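Local coordinates for protein JamJ (Lyngbya majuscula, PDB 5DOZ) that binds NADPH and, as an enoyl reductase from a polyketide synthase, probably uses it for reductive cyclopropane formation on a carrier-protein-bound intermediate, at residues Thr185-Lys190 and Asn204-Glu209; Lys221-Ile226 and Leu240-Leu245. One frame throughout, in Å; residues are numbered along the deposited sequence.

Strand 181-186, in the parallel sheet of the nucleotide-binding Rossmann fold, leads into helix 191-198 and strand 201-204; contact 1 closes this loop by joining the end of the first strand to the turn after the second, at the NADPH phosphate. Helix 210-218 then carries the chain to strand 223-228. Contact 2 closes the next loop, tying the start of that strand to the junction of helix 235-242 and the short strand 243-244. The two loops follow in series, neither nesting nor crossing. Both reach the same parallel sheet, with centres about 18 Å apart and nearest atoms about 7 Å apart, without touching.

Contact 1 of 2, residues Thr185-Lys190 and Asn204-Glu209; sequences TTSPQK and NSRTTE. With NDP (NADPH dihydro-nicotinamide-adenine-dinucleotide phosphate), chain E.
Ser187 and Arg206 meet at the 2'-phosphate of NADPH, and both bond the same oxygen: Ser187 OG donates to NDP O1X over 2.7 Å. Arg206 NH2 reaches that O1X at 3.2 Å along a nearly straight N-H (171°). The extended chain of Lys190 brings NZ in as a third donor to NDP O1X, at 3.0 Å. Arg206 NE bonds NDP O3X at 3.0 Å; Ser205 OG also lies on O3X and Thr186 OG1 on O2X, both at separations so short that exact lengths are doubtful. A bend at chi2 (-48°) brings the guanidinium over the adenine, with NDP C5A 3.5 Å above the centre of one face. Were Arg206 replaced by an alanine, O3X and O1X would each probably lose a donor, and the adenine the flat group packed on it.

Such a cradle at the ends of the second and third strands of a Rossmann fold is where NADP-dependent relatives commonly recognise the phosphate. Behind it, Ser205 N donates to Thr186 O (3.0 Å), extending the parallel pairing of the strands. Asn204 OD1 accepts from Arg206 N at 3.0 Å, an Asx turn within the type I turn Asn204-Thr207 that sets Ser205 and Arg206 toward the phosphate. Thr185, its OG1 bonded to His161, packs against Ser205 CB, and Lys190 NZ shares its three protons among O1X, Ser164 OG and the carbonyls of Ser327 and His329.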
loop_
_atom_site.group_PDB
_atom_site.type_symbol
_atom_site.label_atom_id
_atom_site.label_comp_id
_atom_site.label_asym_id
_atom_site.label_seq_id
_atom_site.Cartn_x
_atom_site.Cartn_y
_atom_site.Cartn_z
ATOM N N THR A 185 -4.734 -8.465 14.146
ATOM C CA THR A 185 -5.156 -9.799 13.737
ATOM C C THR A 185 -4.245 -10.274 12.613
ATOM O O THR A 185 -3.846 -9.487 11.761
ATOM C CB THR A 185 -6.622 -9.846 13.248
ATOM O OG1 THR A 185 -6.755 -9.092 12.036
ATOM C CG2 THR A 185 -7.584 -9.322 14.311
ATOM N N THR A 186 -3.922 -11.564 12.628
ATOM C CA THR A 186 -3.070 -12.184 11.618
ATOM C C THR A 186 -3.360 -13.692 11.547
ATOM O O THR A 186 -4.124 -14.219 12.357
ATOM C CB THR A 186 -1.566 -11.909 11.887
ATOM O OG1 THR A 186 -0.784 -12.334 10.766
ATOM C CG2 THR A 186 -1.079 -12.632 13.136
ATOM N N SER A 187 -2.769 -14.377 10.573
ATOM C CA SER A 187 -2.905 -15.835 10.477
ATOM C C SER A 187 -2.111 -16.524 11.600
ATOM O O SER A 187 -1.135 -15.952 12.102
ATOM C CB SER A 187 -2.466 -16.330 9.095
ATOM O OG SER A 187 -1.219 -15.781 8.718
ATOM N N PRO A 188 -2.542 -17.734 12.021
ATOM C CA PRO A 188 -1.917 -18.419 13.157
ATOM C C PRO A 188 -0.394 -18.531 13.083
ATOM O O PRO A 188 0.283 -18.234 14.068
ATOM C CB PRO A 188 -2.571 -19.802 13.130
ATOM C CG PRO A 188 -3.934 -19.523 12.608
ATOM C CD PRO A 188 -3.738 -18.464 11.555
ATOM N N GLN A 189 0.142 -18.927 11.930
ATOM C CA GLN A 189 1.591 -19.101 11.800
ATOM C C GLN A 189 2.395 -17.799 11.737
ATOM O O GLN A 189 3.626 -17.835 11.722
ATOM C CB GLN A 189 1.941 -20.037 10.633
ATOM C CG GLN A 189 1.668 -21.515 10.913
ATOM C CD GLN A 189 2.463 -22.076 12.090
ATOM O OE1 GLN A 189 3.627 -21.723 12.306
ATOM N NE2 GLN A 189 1.835 -22.969 12.852
ATOM N N LYS A 190 1.708 -16.657 11.724
ATOM C CA LYS A 190 2.376 -15.353 11.764
ATOM C C LYS A 190 2.245 -14.663 13.126
ATOM O O LYS A 190 2.804 -13.582 13.339
ATOM C CB LYS A 190 1.832 -14.432 10.669
ATOM C CG LYS A 190 2.034 -14.946 9.253
ATOM C CD LYS A 190 1.457 -13.959 8.261
ATOM C CE LYS A 190 1.418 -14.508 6.850
ATOM N NZ LYS A 190 0.925 -13.467 5.903
ATOM N N ASN A 204 -6.813 -13.588 15.418
ATOM C CA ASN A 204 -6.898 -14.276 14.129
ATOM C C ASN A 204 -7.635 -13.471 13.056
ATOM O O ASN A 204 -8.823 -13.178 13.192
ATOM C CB ASN A 204 -7.533 -15.665 14.304
ATOM C CG ASN A 204 -7.222 -16.611 13.153
ATOM O OD1 ASN A 204 -6.700 -16.204 12.113
ATOM N ND2 ASN A 204 -7.544 -17.889 13.338
ATOM N N SER A 205 -6.925 -13.121 11.984
ATOM C CA SER A 205 -7.527 -12.402 10.855
ATOM C C SER A 205 -8.444 -13.296 10.016
ATOM O O SER A 205 -9.231 -12.804 9.207
ATOM C CB SER A 205 -6.441 -11.782 9.970
ATOM O OG SER A 205 -5.587 -12.777 9.433
ATOM N N ARG A 206 -8.346 -14.606 10.229
ATOM C CA ARG A 206 -9.047 -15.581 9.391
ATOM C C ARG A 206 -10.385 -16.033 9.963
ATOM O O ARG A 206 -11.078 -16.851 9.358
ATOM C CB ARG A 206 -8.147 -16.791 9.087
ATOM C CG ARG A 206 -6.742 -16.436 8.602
ATOM C CD ARG A 206 -6.745 -15.384 7.499
ATOM N NE ARG A 206 -5.431 -15.255 6.868
ATOM C CZ ARG A 206 -5.042 -15.952 5.804
ATOM N NH1 ARG A 206 -5.869 -16.821 5.237
ATOM N NH2 ARG A 206 -3.827 -15.780 5.303
ATOM N N THR A 207 -10.748 -15.503 11.128
ATOM C CA THR A 207 -12.040 -15.804 11.748
ATOM C C THR A 207 -12.686 -14.509 12.212
ATOM O O THR A 207 -11.993 -13.500 12.414
ATOM C CB THR A 207 -11.914 -16.789 12.932
ATOM O OG1 THR A 207 -11.019 -16.261 13.914
ATOM C CG2 THR A 207 -11.403 -18.164 12.469
ATOM N N THR A 208 -14.007 -14.528 12.367
ATOM C CA THR A 208 -14.746 -13.336 12.781
ATOM C C THR A 208 -14.860 -13.216 14.298
ATOM O O THR A 208 -15.399 -12.236 14.805
ATOM C CB THR A 208 -16.145 -13.254 12.131
ATOM O OG1 THR A 208 -16.739 -14.556 12.089
ATOM C CG2 THR A 208 -16.036 -12.700 10.716
ATOM N N GLU A 209 -14.332 -14.206 15.012
ATOM C CA GLU A 209 -14.380 -14.235 16.474
ATOM C C GLU A 209 -13.532 -13.144 17.154
ATOM O O GLU A 209 -13.516 -13.051 18.387
ATOM C CB GLU A 209 -13.989 -15.629 16.992
ATOM C CG GLU A 209 -12.522 -15.991 16.794
ATOM C CD GLU A 209 -12.226 -17.455 17.066
ATOM O OE1 GLU A 209 -12.762 -18.003 18.054
ATOM O OE2 GLU A 209 -11.445 -18.057 16.293
HETATM P PA NDP E . -0.740 -7.759 1.200
HETATM O O1A NDP E . -0.909 -8.837 0.147
HETATM O O2A NDP E . 0.626 -7.440 1.744
HETATM O O5B NDP E . -1.653 -8.140 2.468
HETATM C C5B NDP E . -2.700 -9.101 2.389
HETATM C C4B NDP E . -2.841 -9.709 3.774
HETATM O O4B NDP E . -4.192 -10.149 3.956
HETATM C C3B NDP E . -1.958 -10.934 3.985
HETATM O O3B NDP E . -0.717 -10.607 4.619
HETATM C C2B NDP E . -2.772 -11.790 4.919
HETATM O O2B NDP E . -2.334 -11.535 6.244
HETATM C C1B NDP E . -4.201 -11.288 4.810
HETATM N N9A NDP E . -5.091 -12.314 4.235
HETATM C C8A NDP E . -4.829 -13.101 3.179
HETATM N N7A NDP E . -5.873 -13.921 2.930
HETATM C C5A NDP E . -6.827 -13.653 3.843
HETATM C C6A NDP E . -8.187 -14.148 4.155
HETATM N N6A NDP E . -8.756 -15.123 3.414
HETATM N N1A NDP E . -8.843 -13.591 5.205
HETATM C C2A NDP E . -8.297 -12.617 5.957
HETATM N N3A NDP E . -7.067 -12.125 5.723
HETATM C C4A NDP E . -6.304 -12.592 4.701
HETATM O O3 NDP E . -1.468 -6.419 0.681
HETATM P PN NDP E . -1.250 -4.924 1.239
HETATM O O1N NDP E . -0.938 -4.956 2.705
HETATM O O2N NDP E . -0.328 -4.195 0.302
HETATM O O5D NDP E . -2.716 -4.274 1.071
HETATM C C5D NDP E . -3.871 -4.841 1.705
HETATM C C4D NDP E . -5.142 -4.433 0.960
HETATM O O4D NDP E . -5.227 -3.012 0.827
HETATM C C3D NDP E . -5.191 -4.977 -0.453
HETATM O O3D NDP E . -6.540 -5.357 -0.714
HETATM C C2D NDP E . -4.787 -3.804 -1.327
HETATM O O2D NDP E . -5.287 -3.878 -2.671
HETATM C C1D NDP E . -5.342 -2.628 -0.546
HETATM N N1N NDP E . -4.597 -1.391 -0.783
HETATM C C2N NDP E . -5.298 -0.273 -1.019
HETATM C C3N NDP E . -4.704 0.983 -0.980
HETATM C C7N NDP E . -5.566 2.214 -1.003
HETATM O O7N NDP E . -5.136 3.266 -1.446
HETATM N N7N NDP E . -6.805 2.131 -0.526
HETATM C C4N NDP E . -3.196 1.100 -1.061
HETATM C C5N NDP E . -2.557 -0.157 -0.679
HETATM C C6N NDP E . -3.259 -1.361 -0.642
HETATM P P2B NDP E . -2.581 -12.597 7.414
HETATM O O1X NDP E . -1.906 -13.863 6.936
HETATM O O2X NDP E . -1.916 -11.929 8.577
HETATM O O3X NDP E . -4.081 -12.695 7.535
#

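Contact 2 of 2, residues Lys221-Ile226 and Leu240-Leu245; sequences KGVDVI and LDVLAL
Val242 O, where helix 235-242 gives way to strand 243-244, is gripped by Val223 N in a short hydrogen bond of 2.7 Å, the donor lying nearly along the C=O axis (173°). Gly222 adds a CA-H...O contact to this oxygen, its CA 3.1 Å from Val242 O. With a positive phi of 77° and that carbonyl pressed close on the side where a CB would stand, the position suits a residue without a side chain. Two residues after Val242, Ala244 N donates to Val223 O, again over 2.7 Å, and Leu243 CD1 lies beside the same oxygen. Together the two bonds form a parallel bridge between Val223 and Leu243.

Beside the bridge the side chains are apolar. Ile226 crosses Val242 at about a right angle, its CD1 3.7 Å from Val242 CG2. Leu243, with CG roughly anti to the backbone N (chi1 -151°), brings CD1 to within 3.7 Å of Ile226 CG1. Helix 210-218 covers Val242 further through Ala211 and Ile214. The setting is a beta-alpha-beta unit, in which helix 235-242 links the parallel strands 223-228 and 247-251. Arg267 takes up the carbonyls of Leu243 and Ala244, and Arg157 NE that of Gly222. The hydrogen bonds across the contact all run between main-chain groups and the side chains add mainly hydrocarbon packing, so apart from the constraint at Gly222 the pairing asks little of side-chain polarity.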
loop_
_atom_site.group_PDB
_atom_site.type_symbol
_atom_site.label_atom_id
_atom_site.label_comp_id
_atom_site.label_asym_id
_atom_site.label_seq_id
_atom_site.Cartn_x
_atom_site.Cartn_y
_atom_site.Cartn_z
ATOM N N LYS A 221 -16.355 -1.354 25.219
ATOM C CA LYS A 221 -15.960 -0.115 24.547
ATOM C C LYS A 221 -15.572 -0.352 23.090
ATOM O O LYS A 221 -16.004 0.380 22.192
ATOM C CB LYS A 221 -14.806 0.559 25.291
ATOM C CG LYS A 221 -15.100 0.893 26.744
ATOM C CD LYS A 221 -13.853 1.377 27.462
ATOM C CE LYS A 221 -14.122 1.618 28.939
ATOM N NZ LYS A 221 -12.942 2.202 29.630
ATOM N N GLY A 222 -14.768 -1.383 22.858
ATOM C CA GLY A 222 -14.226 -1.641 21.531
ATOM C C GLY A 222 -13.092 -0.692 21.215
ATOM O O GLY A 222 -12.370 -0.251 22.110
ATOM N N VAL A 223 -12.945 -0.371 19.934
ATOM C CA VAL A 223 -11.844 0.459 19.458
ATOM C C VAL A 223 -12.351 1.740 18.808
ATOM O O VAL A 223 -13.398 1.749 18.159
ATOM C CB VAL A 223 -10.926 -0.303 18.462
ATOM C CG1 VAL A 223 -10.114 -1.368 19.183
ATOM C CG2 VAL A 223 -11.729 -0.917 17.321
ATOM N N ASP A 224 -11.583 2.813 18.966
ATOM C CA ASP A 224 -11.929 4.116 18.401
ATOM C C ASP A 224 -11.657 4.176 16.899
ATOM O O ASP A 224 -12.288 4.948 16.177
ATOM C CB ASP A 224 -11.155 5.217 19.126
ATOM C CG ASP A 224 -11.400 5.203 20.618
ATOM O OD1 ASP A 224 -12.538 5.517 21.036
ATOM O OD2 ASP A 224 -10.459 4.870 21.373
ATOM N N VAL A 225 -10.713 3.357 16.441
ATOM C CA VAL A 225 -10.292 3.354 15.043
ATOM C C VAL A 225 -10.102 1.926 14.529
ATOM O O VAL A 225 -9.476 1.100 15.197
ATOM C CB VAL A 225 -8.977 4.153 14.847
ATOM C CG1 VAL A 225 -8.559 4.167 13.380
ATOM C CG2 VAL A 225 -9.120 5.584 15.365
ATOM N N ILE A 226 -10.655 1.642 13.351
ATOM C CA ILE A 226 -10.320 0.423 12.610
ATOM C C ILE A 226 -9.616 0.787 11.303
ATOM O O ILE A 226 -10.074 1.663 10.565
ATOM C CB ILE A 226 -11.557 -0.450 12.302
ATOM C CG1 ILE A 226 -12.256 -0.866 13.598
ATOM C CG2 ILE A 226 -11.159 -1.704 11.528
ATOM C CD1 ILE A 226 -13.554 -1.611 13.389
ATOM N N LEU A 240 -17.989 -3.124 12.564
ATOM C CA LEU A 240 -18.889 -2.136 13.161
ATOM C C LEU A 240 -19.158 -2.430 14.638
ATOM O O LEU A 240 -19.215 -1.505 15.450
ATOM C CB LEU A 240 -20.212 -2.043 12.394
ATOM C CG LEU A 240 -20.203 -1.623 10.923
ATOM C CD1 LEU A 240 -21.628 -1.524 10.409
ATOM C CD2 LEU A 240 -19.471 -0.310 10.699
ATOM N N ASP A 241 -19.312 -3.710 14.983
ATOM C CA ASP A 241 -19.580 -4.120 16.370
ATOM C C ASP A 241 -18.458 -3.737 17.340
ATOM O O ASP A 241 -18.729 -3.355 18.484
ATOM C CB ASP A 241 -19.846 -5.628 16.462
ATOM C CG ASP A 241 -21.078 -6.061 15.679
ATOM O OD1 ASP A 241 -21.786 -5.190 15.121
ATOM O OD2 ASP A 241 -21.337 -7.284 15.626
ATOM N N VAL A 242 -17.208 -3.839 16.886
ATOM C CA VAL A 242 -16.059 -3.520 17.743
ATOM C C VAL A 242 -15.702 -2.035 17.731
ATOM O O VAL A 242 -14.846 -1.591 18.494
ATOM C CB VAL A 242 -14.804 -4.367 17.409
ATOM C CG1 VAL A 242 -15.051 -5.828 17.724
ATOM C CG2 VAL A 242 -14.376 -4.198 15.959
ATOM N N LEU A 243 -16.363 -1.274 16.866
ATOM C CA LEU A 243 -16.108 0.153 16.737
ATOM C C LEU A 243 -16.837 0.912 17.854
ATOM O O LEU A 243 -18.050 0.754 18.039
ATOM C CB LEU A 243 -16.554 0.627 15.350
ATOM C CG LEU A 243 -15.905 1.807 14.618
ATOM C CD1 LEU A 243 -14.396 1.887 14.807
ATOM C CD2 LEU A 243 -16.244 1.714 13.137
ATOM N N ALA A 244 -16.081 1.718 18.600
ATOM C CA ALA A 244 -16.610 2.501 19.716
ATOM C C ALA A 244 -17.606 3.562 19.253
ATOM O O ALA A 244 -17.810 3.755 18.047
ATOM C CB ALA A 244 -15.468 3.151 20.492
ATOM N N LEU A 245 -18.228 4.249 20.210
ATOM C CA LEU A 245 -19.125 5.346 19.883
ATOM C C LEU A 245 -18.310 6.475 19.267
ATOM O O LEU A 245 -17.284 6.884 19.821
ATOM C CB LEU A 245 -19.904 5.825 21.116
ATOM C CG LEU A 245 -21.069 6.797 20.884
ATOM C CD1 LEU A 245 -22.218 6.108 20.161
ATOM C CD2 LEU A 245 -21.550 7.402 22.198
#